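Local coordinates for putative carbohydrate-active enzyme (Uncultured organism, PDB 5WH8), which probably hydrolyses O-glycosidic bonds of cellulose or related polysaccharides, this chain being the glycoside hydrolase family 5 domain of a longer multi-modular protein, at residues V22-K27 / D138-L143; W271-K276 / A281-G286; D292-S297 / Y302-L307. All coordinates share one frame; numbering follows the deposited sequence.

Contact 1: V22-K27 / D138-L143. With EDO (1,2-ethanediol), chain B.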
ATOM      1  N   VAL A  22      10.036  11.813   1.817  1.00 10.83           N
ATOM      2  CA  VAL A  22       9.895  13.273   1.855  1.00 11.53           C
ATOM      3  C   VAL A  22       9.049  13.818   0.702  1.00 12.08           C
ATOM      4  O   VAL A  22       8.897  13.172  -0.330  1.00 12.67           O
ATOM      5  CB  VAL A  22      11.287  13.967   1.821  1.00 14.24           C
ATOM      6  CG1 VAL A  22      12.088  13.611   3.048  1.00 15.48           C
ATOM      7  CG2 VAL A  22      12.070  13.615   0.573  1.00 14.78           C
ATOM      8  N   SER A  23       8.500  15.020   0.896  1.00 11.97           N
ATOM      9  CA  SER A  23       7.709  15.693  -0.120  1.00 11.45           C
ATOM     10  C   SER A  23       8.583  16.329  -1.210  1.00 12.84           C
ATOM     11  O   SER A  23       9.817  16.271  -1.171  1.00 14.93           O
ATOM     12  CB  SER A  23       6.869  16.767   0.536  1.00 11.04           C
ATOM     13  OG  SER A  23       7.742  17.780   1.016  1.00 14.58           O
ATOM     14  N   GLU A  24       7.920  16.944  -2.180  1.00 15.89           N
ATOM     15  CA  GLU A  24       8.597  17.578  -3.300  1.00 15.82           C
ATOM     16  C   GLU A  24       9.436  18.772  -2.827  1.00 17.38           C
ATOM     17  O   GLU A  24      10.359  19.194  -3.533  1.00 21.39           O
ATOM     18  CB  GLU A  24       7.566  17.987  -4.359  1.00 13.51           C
ATOM     19  CG  GLU A  24       8.180  18.446  -5.684  1.00 19.20           C
ATOM     20  CD  GLU A  24       7.174  18.573  -6.829  1.00 21.73           C
ATOM     21  OE1 GLU A  24       6.181  17.811  -6.912  1.00 15.67           O
ATOM     22  OE2 GLU A  24       7.390  19.474  -7.678  1.00 23.57           O
ATOM     23  N   CYS A  25       9.141  19.294  -1.632  1.00 15.34           N
ATOM     24  CA  CYS A  25       9.943  20.369  -1.036  1.00 14.96           C
ATOM     25  C   CYS A  25      10.884  19.846   0.062  1.00 19.55           C
ATOM     26  O   CYS A  25      11.433  20.618   0.853  1.00 23.88           O
ATOM     27  CB  CYS A  25       9.038  21.478  -0.499  1.00 19.41           C
ATOM     28  SG  CYS A  25       7.808  20.995   0.740  1.00 23.33           S
ATOM     29  N   GLY A  26      11.076  18.531   0.114  1.00 15.64           N
ATOM     30  CA  GLY A  26      12.076  17.941   0.993  1.00 16.16           C
ATOM     31  C   GLY A  26      11.719  17.774   2.465  1.00 16.48           C
ATOM     32  O   GLY A  26      12.601  17.501   3.278  1.00 19.86           O
ATOM     33  N   LYS A  27      10.443  17.904   2.806  1.00 15.27           N
ATOM     34  CA  LYS A  27       9.982  17.773   4.193  1.00 12.24           C
ATOM     35  C   LYS A  27       9.513  16.340   4.467  1.00 14.69           C
ATOM     36  O   LYS A  27       8.885  15.736   3.602  1.00 13.47           O
ATOM     37  CB  LYS A  27       8.836  18.743   4.476  1.00 14.81           C
ATOM     38  CG  LYS A  27       9.150  20.228   4.239  1.00 19.10           C
ATOM     39  CD  LYS A  27       7.887  21.065   4.436  1.00 22.11           C
ATOM     40  CE  LYS A  27       8.161  22.549   4.314  1.00 30.69           C
ATOM     41  NZ  LYS A  27       6.900  23.323   4.491  1.00 27.50           N
ATOM     42  N   ASP A 138       3.938   9.886 -15.967  1.00 14.16           N
ATOM     43  CA  ASP A 138       3.699  11.303 -15.710  1.00 15.32           C
ATOM     44  C   ASP A 138       2.709  11.512 -14.567  1.00 18.27           C
ATOM     45  O   ASP A 138       2.304  12.647 -14.292  1.00 20.07           O
ATOM     46  CB  ASP A 138       3.197  11.984 -16.983  1.00 17.11           C
ATOM     47  CG  ASP A 138       4.248  12.001 -18.087  1.00 24.64           C
ATOM     48  OD1 ASP A 138       5.459  12.063 -17.785  1.00 26.88           O
ATOM     49  OD2 ASP A 138       3.851  11.936 -19.262  1.00 37.94           O
ATOM     50  N   ASP A 139       2.301  10.420 -13.923  1.00 14.54           N
ATOM     51  CA  ASP A 139       1.445  10.497 -12.724  1.00 13.95           C
ATOM     52  C   ASP A 139       2.305  10.615 -11.452  1.00 15.51           C
ATOM     53  O   ASP A 139       2.965   9.638 -11.054  1.00 16.61           O
ATOM     54  CB  ASP A 139       0.536   9.264 -12.637  1.00 13.57           C
ATOM     55  CG  ASP A 139      -0.549   9.240 -13.700  1.00 21.62           C
ATOM     56  OD1 ASP A 139      -0.923  10.300 -14.226  1.00 26.45           O
ATOM     57  OD2 ASP A 139      -1.054   8.150 -13.989  1.00 23.06           O
ATOM     58  N   LYS A 140       2.277  11.793 -10.824  1.00 14.05           N
ATOM     59  CA  LYS A 140       3.077  12.104  -9.638  1.00 12.47           C
ATOM     60  C   LYS A 140       2.619  11.341  -8.411  1.00 11.15           C
ATOM     61  O   LYS A 140       3.367  11.231  -7.448  1.00 14.09           O
ATOM     62  CB  LYS A 140       3.003  13.600  -9.285  1.00 19.21           C
ATOM     63  CG  LYS A 140       3.844  14.529 -10.129  1.00 34.27           C
ATOM     64  CD  LYS A 140       3.835  15.903  -9.450  1.00 33.46           C
ATOM     65  CE  LYS A 140       4.681  16.918 -10.178  1.00 34.17           C
ATOM     66  NZ  LYS A 140       4.719  18.171  -9.387  1.00 36.75           N
ATOM     67  N   HIS A 141       1.381  10.845  -8.436  1.00 11.33           N
ATOM     68  CA  HIS A 141       0.755  10.346  -7.214  1.00 12.70           C
ATOM     69  C   HIS A 141       0.829   8.832  -7.015  1.00 10.67           C
ATOM     70  O   HIS A 141       0.384   8.334  -5.971  1.00 10.91           O
ATOM     71  CB  HIS A 141      -0.710  10.767  -7.171  1.00 10.39           C
ATOM     72  CG  HIS A 141      -1.574  10.083  -8.178  1.00 10.54           C
ATOM     73  ND1 HIS A 141      -1.347  10.164  -9.543  1.00 13.96           N
ATOM     74  CD2 HIS A 141      -2.691   9.330  -8.028  1.00 11.04           C
ATOM     75  CE1 HIS A 141      -2.275   9.472 -10.176  1.00 15.72           C
ATOM     76  NE2 HIS A 141      -3.108   8.965  -9.280  1.00 12.85           N
ATOM     77  N   VAL A 142       1.370   8.089  -7.983  1.00 10.93           N
ATOM     78  CA  VAL A 142       1.456   6.631  -7.854  1.00 11.00           C
ATOM     79  C   VAL A 142       2.740   6.149  -7.157  1.00  9.05           C
ATOM     80  O   VAL A 142       3.809   6.771  -7.239  1.00 10.49           O
ATOM     81  CB  VAL A 142       1.363   5.907  -9.227  1.00 12.09           C
ATOM     82  CG1 VAL A 142      -0.003   6.142  -9.871  1.00 15.88           C
ATOM     83  CG2 VAL A 142       2.488   6.323 -10.178  1.00 13.73           C
ATOM     84  N   LEU A 143       2.604   5.034  -6.447  1.00  9.14           N
ATOM     85  CA  LEU A 143       3.739   4.286  -5.889  1.00  9.10           C
ATOM     86  C   LEU A 143       3.597   2.847  -6.366  1.00  8.27           C
ATOM     87  O   LEU A 143       2.477   2.361  -6.488  1.00  9.79           O
ATOM     88  CB  LEU A 143       3.784   4.317  -4.357  1.00 10.28           C
ATOM     89  CG  LEU A 143       3.979   5.688  -3.697  1.00 10.58           C
ATOM     90  CD1 LEU A 143       2.647   6.401  -3.587  1.00 11.25           C
ATOM     91  CD2 LEU A 143       4.589   5.568  -2.310  1.00 10.42           C
TER
HETATM   92  C1  EDO B 401       5.994   9.015  -5.974  1.00 14.78           C
HETATM   93  O1  EDO B 401       6.116   7.616  -6.167  1.00 14.44           O
HETATM   94  C2  EDO B 401       4.767   9.295  -5.129  1.00 12.99           C
HETATM   95  O2  EDO B 401       4.583  10.700  -5.088  1.00 14.42           O
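The flat carboxylate of Glu24 is met by the ammonium group of Lys140 from the side between its two oxygens, OE1 using its syn lone pair. Lys140 NZ lies 2.9 Å from Glu24 OE1 and donates a second, weak bond to Glu24 OE2 at 3.4 Å, so the salt bridge is lopsided and leans on one oxygen. The same OE1 also accepts the backbone N-H of Lys13, a second donor that helps to fix the rotation of the carboxylate. The other flat group, the ring of His141, has Val142 CG1 4.0 Å above one face and toward its rim, while NE2 bonds to the carbonyl of Val94.

Both long chains are extended and meet at about a right angle, each leaving a tight turn. Glu24 has CG anti to the backbone N (chi1 -170°) and reaches out from the type I turn Ser23-Gly26. That loop is closed by backbone bonds from Ser23 N to Lys27 O at 2.8 Å and from Gly26 N to Ser23 O at 2.9 Å, and Cys25 ties it to Cys316 by a disulfide. Lys140 belongs to the type I turn Asp139-Val142. An ethanediol, probably from the crystallisation liquor, spans this turn, its O2 2.7 Å from Lys140 O and its O1 2.7 Å from Val142 O.

The contact is a single surface ion pair at the N-terminal end of the barrel strands, between the loop after hairpin 15-17/20-22 and the turn leading into strand 142-145. Segment 138-143 follows helix 122-135 and enters that strand beside strand 103-109 and helix 83-100, with helix 7-11 touching His141.

Contact 2: W271-K276 / A281-G286. With EDO (1,2-ethanediol), chain M.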
ATOM      1  N   TRP A 271      -5.850  -2.712   6.341  1.00  8.25           N
ATOM      2  CA  TRP A 271      -6.649  -3.783   5.727  1.00  8.53           C
ATOM      3  C   TRP A 271      -7.978  -3.974   6.483  1.00 12.06           C
ATOM      4  O   TRP A 271      -7.921  -4.315   7.670  1.00 10.44           O
ATOM      5  CB  TRP A 271      -5.861  -5.090   5.764  1.00  8.37           C
ATOM      6  CG  TRP A 271      -6.527  -6.215   5.020  1.00  8.52           C
ATOM      7  CD1 TRP A 271      -7.399  -7.112   5.535  1.00 12.18           C
ATOM      8  CD2 TRP A 271      -6.344  -6.562   3.643  1.00  8.47           C
ATOM      9  NE1 TRP A 271      -7.785  -8.003   4.559  1.00 12.78           N
ATOM     10  CE2 TRP A 271      -7.161  -7.673   3.387  1.00 13.51           C
ATOM     11  CE3 TRP A 271      -5.586  -6.023   2.594  1.00 10.51           C
ATOM     12  CZ2 TRP A 271      -7.242  -8.262   2.123  1.00 10.93           C
ATOM     13  CZ3 TRP A 271      -5.666  -6.608   1.351  1.00 11.80           C
ATOM     14  CH2 TRP A 271      -6.476  -7.722   1.131  1.00 10.48           C
ATOM     15  N   SER A 272      -9.163  -3.807   5.871  1.00 10.62           N
ATOM     16  CA  SER A 272      -9.373  -3.465   4.449  1.00  7.32           C
ATOM     17  C   SER A 272     -10.652  -2.651   4.343  1.00 10.24           C
ATOM     18  O   SER A 272     -11.521  -2.725   5.230  1.00  9.02           O
ATOM     19  CB  SER A 272      -9.502  -4.712   3.561  1.00  9.78           C
ATOM     20  OG  SER A 272     -10.742  -5.334   3.812  1.00 10.64           O
ATOM     21  N   PHE A 273     -10.772  -1.909   3.248  1.00  8.44           N
ATOM     22  CA  PHE A 273     -12.019  -1.239   2.886  1.00  7.72           C
ATOM     23  C   PHE A 273     -12.885  -2.186   2.078  1.00 11.43           C
ATOM     24  O   PHE A 273     -12.736  -2.297   0.850  1.00 11.59           O
ATOM     25  CB  PHE A 273     -11.743   0.031   2.084  1.00 10.95           C
ATOM     26  CG  PHE A 273     -12.968   0.889   1.873  1.00  9.48           C
ATOM     27  CD1 PHE A 273     -13.511   1.625   2.908  1.00 10.45           C
ATOM     28  CD2 PHE A 273     -13.569   0.950   0.632  1.00 11.11           C
ATOM     29  CE1 PHE A 273     -14.646   2.428   2.694  1.00 10.93           C
ATOM     30  CE2 PHE A 273     -14.681   1.750   0.413  1.00 11.46           C
ATOM     31  CZ  PHE A 273     -15.218   2.486   1.440  1.00 10.63           C
ATOM     32  N   ALA A 274     -13.765  -2.893   2.782  1.00  9.86           N
ATOM     33  CA  ALA A 274     -14.619  -3.920   2.214  1.00 10.95           C
ATOM     34  C   ALA A 274     -15.706  -4.191   3.249  1.00 11.15           C
ATOM     35  O   ALA A 274     -15.534  -3.818   4.419  1.00 10.58           O
ATOM     36  CB  ALA A 274     -13.827  -5.182   1.908  1.00 12.76           C
ATOM     37  N   ASP A 275     -16.812  -4.812   2.831  1.00 10.55           N
ATOM     38  CA  ASP A 275     -17.905  -5.137   3.761  1.00 10.99           C
ATOM     39  C   ASP A 275     -18.078  -6.641   3.964  1.00 15.55           C
ATOM     40  O   ASP A 275     -19.164  -7.099   4.297  1.00 14.55           O
ATOM     41  CB  ASP A 275     -19.218  -4.503   3.283  1.00 12.95           C
ATOM     42  CG  ASP A 275     -19.677  -5.018   1.930  1.00 14.95           C
ATOM     43  OD1 ASP A 275     -18.900  -5.681   1.215  1.00 14.26           O
ATOM     44  OD2 ASP A 275     -20.850  -4.732   1.574  1.00 18.73           O
ATOM     45  N   LYS A 276     -17.001  -7.401   3.774  1.00 13.61           N
ATOM     46  CA  LYS A 276     -16.958  -8.820   4.143  1.00 14.66           C
ATOM     47  C   LYS A 276     -17.244  -8.994   5.637  1.00 15.01           C
ATOM     48  O   LYS A 276     -16.773  -8.197   6.451  1.00 12.91           O
ATOM     49  CB  LYS A 276     -15.583  -9.405   3.786  1.00 12.71           C
ATOM     50  CG  LYS A 276     -15.460 -10.914   3.915  1.00 16.31           C
ATOM     51  CD  LYS A 276     -14.169 -11.401   3.307  1.00 20.04           C
ATOM     52  CE  LYS A 276     -14.008 -12.923   3.417  1.00 22.25           C
ATOM     53  NZ  LYS A 276     -15.265 -13.617   2.994  1.00 28.64           N
ATOM     54  N   ALA A 281     -12.568  -6.124   8.348  1.00 10.57           N
ATOM     55  CA  ALA A 281     -13.273  -5.327   7.332  1.00 10.79           C
ATOM     56  C   ALA A 281     -13.786  -4.043   7.972  1.00  9.55           C
ATOM     57  O   ALA A 281     -14.400  -4.089   9.048  1.00 10.30           O
ATOM     58  CB  ALA A 281     -14.426  -6.132   6.721  1.00 10.56           C
ATOM     59  N   ALA A 282     -13.542  -2.894   7.319  1.00  9.15           N
ATOM     60  CA  ALA A 282     -13.834  -1.579   7.906  1.00  8.87           C
ATOM     61  C   ALA A 282     -15.305  -1.146   7.754  1.00 10.05           C
ATOM     62  O   ALA A 282     -15.746  -0.222   8.441  1.00 10.68           O
ATOM     63  CB  ALA A 282     -12.905  -0.531   7.281  1.00  9.77           C
ATOM     64  N   LEU A 283     -16.054  -1.834   6.879  1.00  9.83           N
ATOM     65  CA  LEU A 283     -17.489  -1.559   6.669  1.00 11.68           C
ATOM     66  C   LEU A 283     -18.341  -2.705   7.213  1.00 12.39           C
ATOM     67  O   LEU A 283     -17.947  -3.886   7.146  1.00 10.55           O
ATOM     68  CB  LEU A 283     -17.799  -1.386   5.179  1.00 10.41           C
ATOM     69  CG  LEU A 283     -17.087  -0.232   4.452  1.00  8.59           C
ATOM     70  CD1 LEU A 283     -17.224  -0.374   2.947  1.00 12.70           C
ATOM     71  CD2 LEU A 283     -17.657   1.084   4.928  1.00 12.46           C
ATOM     72  N   LYS A 284     -19.525  -2.360   7.709  1.00 11.61           N
ATOM     73  CA  LYS A 284     -20.512  -3.361   8.102  1.00  9.98           C
ATOM     74  C   LYS A 284     -21.048  -4.088   6.894  1.00 12.34           C
ATOM     75  O   LYS A 284     -21.155  -3.519   5.813  1.00 13.76           O
ATOM     76  CB  LYS A 284     -21.676  -2.704   8.867  1.00 12.49           C
ATOM     77  CG  LYS A 284     -21.265  -2.105  10.185  1.00 16.67           C
ATOM     78  CD  LYS A 284     -22.435  -1.691  11.046  1.00 24.19           C
ATOM     79  CE  LYS A 284     -21.996  -1.537  12.493  1.00 28.67           C
ATOM     80  NZ  LYS A 284     -23.109  -1.099  13.380  1.00 38.42           N
ATOM     81  N   PRO A 285     -21.409  -5.360   7.069  1.00 11.23           N
ATOM     82  CA  PRO A 285     -21.973  -6.093   5.931  1.00 13.94           C
ATOM     83  C   PRO A 285     -23.170  -5.363   5.348  1.00 16.41           C
ATOM     84  O   PRO A 285     -23.979  -4.801   6.089  1.00 15.94           O
ATOM     85  CB  PRO A 285     -22.360  -7.442   6.545  1.00 17.39           C
ATOM     86  CG  PRO A 285     -21.417  -7.605   7.711  1.00 18.78           C
ATOM     87  CD  PRO A 285     -21.225  -6.210   8.257  1.00 12.72           C
ATOM     88  N   GLY A 286     -23.228  -5.315   4.025  1.00 16.29           N
ATOM     89  CA  GLY A 286     -24.314  -4.648   3.337  1.00 19.94           C
ATOM     90  C   GLY A 286     -24.065  -3.190   2.978  1.00 20.45           C
ATOM     91  O   GLY A 286     -24.861  -2.580   2.281  1.00 18.77           O
TER
HETATM   92  C1  EDO M 412      -8.505 -11.660   4.452  1.00 28.41           C
HETATM   93  O1  EDO M 412      -9.230 -10.668   5.199  1.00 23.02           O
HETATM   94  C2  EDO M 412      -9.293 -12.957   4.202  1.00 29.27           C
HETATM   95  O2  EDO M 412     -10.682 -12.722   3.903  1.00 24.50           O
HETATM   96  O   HOH W   1     -17.946  -6.356   8.183  1.00 18.75           O
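Phe273 turns CG away from its own backbone N (chi1 -171°), while in Leu283 CG lies opposite the carbonyl carbon, next to the backbone N (chi1 -61°); the two side chains converge and Leu283 CD1 settles over one face of the phenyl ring, offset toward the rim. This CH-pi contact, 4.0 Å from CD1 to the ring centroid of Phe273, is the apolar heart of a loop that folds back on the end of the eighth strand of the (beta/alpha)8 barrel. The peptide joining Trp271 to Ser272 is cis, as is found after the eighth strand in other family 5 enzymes.

Two backbone bonds tie the returning loop to the strand end. Ala282 N donates to Ser272 O at 2.9 Å, almost in line with the carbonyl bond, and Leu283 N reaches Ala274 O at 3.2 Å with the donor tilted out of the carbonyl plane. Further along, Pro285 CA directs a CA-H...O contact of 3.4 Å to Asp275 O. Asp275 OD2 is hydrogen-bonded to Ser288 OG of helix 287-290, for which Gly286, with positive phi, is the N-cap. A water sits 2.8 Å from Lys276 O and 2.7 Å from Leu283 O.

Trp271 NE1 donates an in-plane hydrogen bond of 3.1 Å (162° at the hydrogen) to O1 of an ethanediol, probably a crystallisation component, which also bonds Glu278 OE2.

Contact 3: D292-S297 / Y302-L307. With EDO (1,2-ethanediol), chain I.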
ATOM      1  N   ASP A 292     -23.590   3.252   1.598  1.00 13.87           N
ATOM      2  CA  ASP A 292     -23.281   4.085   2.761  1.00 11.96           C
ATOM      3  C   ASP A 292     -21.850   3.810   3.215  1.00 10.33           C
ATOM      4  O   ASP A 292     -21.585   2.937   4.038  1.00 10.48           O
ATOM      5  CB  ASP A 292     -24.277   3.822   3.902  1.00 12.76           C
ATOM      6  CG  ASP A 292     -24.155   4.827   5.029  1.00 12.46           C
ATOM      7  OD1 ASP A 292     -23.152   5.558   5.073  1.00 10.96           O
ATOM      8  OD2 ASP A 292     -25.069   4.893   5.900  1.00 11.50           O
ATOM      9  N   TRP A 293     -20.933   4.572   2.644  1.00 10.21           N
ATOM     10  CA  TRP A 293     -19.513   4.317   2.802  1.00  9.00           C
ATOM     11  C   TRP A 293     -18.974   4.762   4.154  1.00 13.60           C
ATOM     12  O   TRP A 293     -17.780   4.611   4.413  1.00 10.91           O
ATOM     13  CB  TRP A 293     -18.764   5.013   1.659  1.00  9.40           C
ATOM     14  CG  TRP A 293     -19.320   4.619   0.328  1.00 10.26           C
ATOM     15  CD1 TRP A 293     -19.935   5.438  -0.598  1.00 13.06           C
ATOM     16  CD2 TRP A 293     -19.334   3.305  -0.224  1.00 11.11           C
ATOM     17  NE1 TRP A 293     -20.325   4.693  -1.688  1.00 14.13           N
ATOM     18  CE2 TRP A 293     -19.971   3.384  -1.486  1.00 12.80           C
ATOM     19  CE3 TRP A 293     -18.881   2.064   0.223  1.00 11.81           C
ATOM     20  CZ2 TRP A 293     -20.174   2.256  -2.289  1.00 13.64           C
ATOM     21  CZ3 TRP A 293     -19.068   0.936  -0.592  1.00 16.18           C
ATOM     22  CH2 TRP A 293     -19.709   1.052  -1.835  1.00 13.18           C
ATOM     23  N   ASN A 294     -19.849   5.260   5.028  1.00  9.60           N
ATOM     24  CA  ASN A 294     -19.472   5.624   6.385  1.00  9.42           C
ATOM     25  C   ASN A 294     -20.121   4.701   7.434  1.00  9.39           C
ATOM     26  O   ASN A 294     -20.011   4.933   8.643  1.00 11.19           O
ATOM     27  CB  ASN A 294     -19.827   7.089   6.648  1.00  7.91           C
ATOM     28  CG  ASN A 294     -18.940   8.043   5.864  1.00 11.23           C
ATOM     29  OD1 ASN A 294     -17.760   8.162   6.147  1.00 12.72           O
ATOM     30  ND2 ASN A 294     -19.503   8.716   4.874  1.00 12.16           N
ATOM     31  N   MET A 295     -20.782   3.647   6.971  1.00  9.60           N
ATOM     32  CA  MET A 295     -21.369   2.642   7.869  1.00  9.27           C
ATOM     33  C   MET A 295     -20.285   1.672   8.340  1.00 11.36           C
ATOM     34  O   MET A 295     -20.172   0.544   7.845  1.00 12.78           O
ATOM     35  CB  MET A 295     -22.493   1.889   7.177  1.00  9.72           C
ATOM     36  CG  MET A 295     -23.306   1.017   8.123  1.00 14.55           C
ATOM     37  SD  MET A 295     -24.248   1.939   9.371  1.00 14.77           S
ATOM     38  CE  MET A 295     -25.703   2.375   8.402  1.00 14.70           C
ATOM     39  N   VAL A 296     -19.481   2.150   9.287  1.00 10.97           N
ATOM     40  CA  VAL A 296     -18.260   1.462   9.711  1.00 10.80           C
ATOM     41  C   VAL A 296     -18.515   0.370  10.745  1.00 12.18           C
ATOM     42  O   VAL A 296     -19.450   0.445  11.548  1.00 12.51           O
ATOM     43  CB  VAL A 296     -17.229   2.442  10.298  1.00 11.81           C
ATOM     44  CG1 VAL A 296     -16.646   3.325   9.190  1.00 17.75           C
ATOM     45  CG2 VAL A 296     -17.817   3.295  11.394  1.00 12.51           C
ATOM     46  N   SER A 297     -17.662  -0.642  10.695  1.00 10.12           N
ATOM     47  CA  SER A 297     -17.546  -1.668  11.714  1.00 10.39           C
ATOM     48  C   SER A 297     -16.815  -1.137  12.951  1.00  8.38           C
ATOM     49  O   SER A 297     -16.359   0.004  12.954  1.00 11.45           O
ATOM     50  CB  SER A 297     -16.762  -2.851  11.156  1.00 10.15           C
ATOM     51  OG  SER A 297     -15.432  -2.432  10.876  1.00 10.72           O
ATOM     52  N   TYR A 302     -12.514   2.656  14.653  1.00  9.95           N
ATOM     53  CA  TYR A 302     -11.221   2.900  15.277  1.00 11.85           C
ATOM     54  C   TYR A 302     -10.243   3.507  14.273  1.00  8.87           C
ATOM     55  O   TYR A 302      -9.594   4.514  14.564  1.00  9.70           O
ATOM     56  CB  TYR A 302     -10.669   1.588  15.856  1.00 10.38           C
ATOM     57  CG  TYR A 302      -9.202   1.617  16.264  1.00  9.91           C
ATOM     58  CD1 TYR A 302      -8.823   1.984  17.540  1.00 11.18           C
ATOM     59  CD2 TYR A 302      -8.218   1.240  15.376  1.00  9.51           C
ATOM     60  CE1 TYR A 302      -7.488   1.983  17.917  1.00 11.83           C
ATOM     61  CE2 TYR A 302      -6.874   1.245  15.735  1.00 11.12           C
ATOM     62  CZ  TYR A 302      -6.520   1.627  16.999  1.00 11.46           C
ATOM     63  OH  TYR A 302      -5.175   1.625  17.309  1.00 11.86           O
ATOM     64  N   ILE A 303     -10.176   2.937  13.069  1.00 10.58           N
ATOM     65  CA  ILE A 303      -9.280   3.454  12.038  1.00  9.88           C
ATOM     66  C   ILE A 303      -9.703   4.838  11.533  1.00 10.58           C
ATOM     67  O   ILE A 303      -8.869   5.725  11.384  1.00 11.06           O
ATOM     68  CB  ILE A 303      -9.180   2.428  10.851  1.00  8.78           C
ATOM     69  CG1 ILE A 303      -8.593   1.102  11.346  1.00 11.87           C
ATOM     70  CG2 ILE A 303      -8.396   3.024   9.665  1.00 11.65           C
ATOM     71  CD1 ILE A 303      -7.118   1.173  11.798  1.00 13.34           C
ATOM     72  N   LYS A 304     -10.993   5.048  11.296  1.00 10.03           N
ATOM     73  CA  LYS A 304     -11.480   6.355  10.889  1.00 10.66           C
ATOM     74  C   LYS A 304     -11.154   7.424  11.931  1.00 10.87           C
ATOM     75  O   LYS A 304     -10.808   8.559  11.584  1.00 12.59           O
ATOM     76  CB  LYS A 304     -13.001   6.286  10.641  1.00 14.36           C
ATOM     77  CG  LYS A 304     -13.562   7.492   9.963  1.00 15.65           C
ATOM     78  CD  LYS A 304     -15.022   7.273   9.530  1.00 15.45           C
ATOM     79  CE  LYS A 304     -15.614   8.610   9.248  1.00 16.34           C
ATOM     80  NZ  LYS A 304     -17.020   8.495   8.830  1.00 12.10           N
ATOM     81  N   ARG A 305     -11.223   7.059  13.209  1.00 10.49           N
ATOM     82  CA  ARG A 305     -10.828   7.979  14.268  1.00 13.88           C
ATOM     83  C   ARG A 305      -9.319   8.304  14.218  1.00 13.58           C
ATOM     84  O   ARG A 305      -8.937   9.472  14.386  1.00 15.21           O
ATOM     85  CB  ARG A 305     -11.219   7.400  15.628  1.00 15.49           C
ATOM     86  CG  ARG A 305     -11.068   8.359  16.776  1.00 18.72           C
ATOM     87  CD  ARG A 305     -11.988   7.975  17.925  1.00 27.06           C
ATOM     88  NE  ARG A 305     -11.803   8.894  19.036  1.00 37.45           N
ATOM     89  CZ  ARG A 305     -12.499   8.862  20.166  1.00 45.88           C
ATOM     90  NH1 ARG A 305     -13.444   7.944  20.349  1.00 38.29           N
ATOM     91  NH2 ARG A 305     -12.244   9.756  21.112  1.00 40.47           N
ATOM     92  N   LYS A 306      -8.462   7.307  13.951  1.00 10.69           N
ATOM     93  CA  LYS A 306      -7.018   7.585  13.784  1.00 11.78           C
ATOM     94  C   LYS A 306      -6.742   8.489  12.564  1.00 13.45           C
ATOM     95  O   LYS A 306      -5.885   9.378  12.596  1.00 14.75           O
ATOM     96  CB  LYS A 306      -6.213   6.297  13.626  1.00 10.03           C
ATOM     97  CG  LYS A 306      -6.198   5.346  14.834  1.00 12.30           C
ATOM     98  CD  LYS A 306      -5.558   5.999  16.067  1.00 16.74           C
ATOM     99  CE  LYS A 306      -5.537   5.018  17.252  1.00 18.76           C
ATOM    100  NZ  LYS A 306      -5.370   5.700  18.538  1.00 24.35           N
ATOM    101  N   LEU A 307      -7.462   8.250  11.477  1.00 11.61           N
ATOM    102  CA  LEU A 307      -7.339   9.059  10.267  1.00 10.30           C
ATOM    103  C   LEU A 307      -7.774  10.514  10.450  1.00 16.02           C
ATOM    104  O   LEU A 307      -7.366  11.384   9.668  1.00 18.31           O
ATOM    105  CB  LEU A 307      -8.164   8.429   9.148  1.00 11.03           C
ATOM    106  CG  LEU A 307      -7.661   7.121   8.561  1.00  8.81           C
ATOM    107  CD1 LEU A 307      -8.743   6.407   7.747  1.00 12.25           C
ATOM    108  CD2 LEU A 307      -6.415   7.335   7.682  1.00 12.95           C
TER
HETATM  109  C1  EDO I 408      -2.110   5.726  19.766  1.00 33.01           C
HETATM  110  O1  EDO I 408      -3.053   6.171  20.757  1.00 37.63           O
HETATM  111  C2  EDO I 408      -2.265   6.328  18.358  1.00 22.39           C
HETATM  112  O2  EDO I 408      -2.818   7.661  18.289  1.00 39.66           O
HETATM  113  O   HOH W   2     -18.851   6.853  10.300  1.00 12.60           O
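Lys304 and Asn294 form the close part of this contact: the lysine NZ donates a 2.8 Å hydrogen bond to Asn294 OD1. The bond is not aimed at a lone pair, for the ammonium stands above the amide plane, 40° out of it, and the two side chains cross at about a right angle. Lys304 swings CG to the far side of CA-CB from its own N (chi1 -168°) and, with every later bond extended, spans the full gap between helix and loop. A water bridges the same pair, donating to Asn294 O at 2.8 Å and accepting from Lys304 NZ at 2.9 Å. The ammonium also makes a cation-pi contact with Trp58. Asn294 in turn is oriented by a bond from ND2 to Asp57, so its OD1 is presented to the lysine by a second-shell acid.

The apolar side is loose: Val296 CG1 approaches Lys304 CD only to 4.3 Å. The loop keeps its shape through its own turns: Met295 N bonds to Asp292 O at 3.1 Å in a type I turn, and Met295 is the centre of an inverse gamma turn. Beyond it, Ser297 is the N-cap of the next helix, its OG accepting from Gly300 N.

That helix, 298-307, is the last of the barrel and packs on strand 268-273 through Ile303 and Leu307, while Tyr302 stacks on Phe251 of helix 251-263. Trp293 of the loop rests on helix 48-56; the loop thus lies between helix 298-307 and helix 48-56, which follows the first barrel strand.

How the contacts relate
Contacts 2 and 3 form one continuous patch, their centres 10 Å apart, whereas contact 1 lies far off, 29 Å from contact 2 and 27 Å from contact 3 between centres. The two neighbours are joined directly: Ser297 OG is 2.7 Å from Ala281 O and Lys284 N is 3.0 Å from Met295 O, both probable hydrogen bonds. Contacts 1 and 2 both reach the barrel sheet but from opposite ends: contact 1 at the start of strand 142-145, contact 2 at the finish of strand 268-273. In family 5 barrels the active site lies at the C-terminal strand ends, so contact 2 is probably the nearest to it.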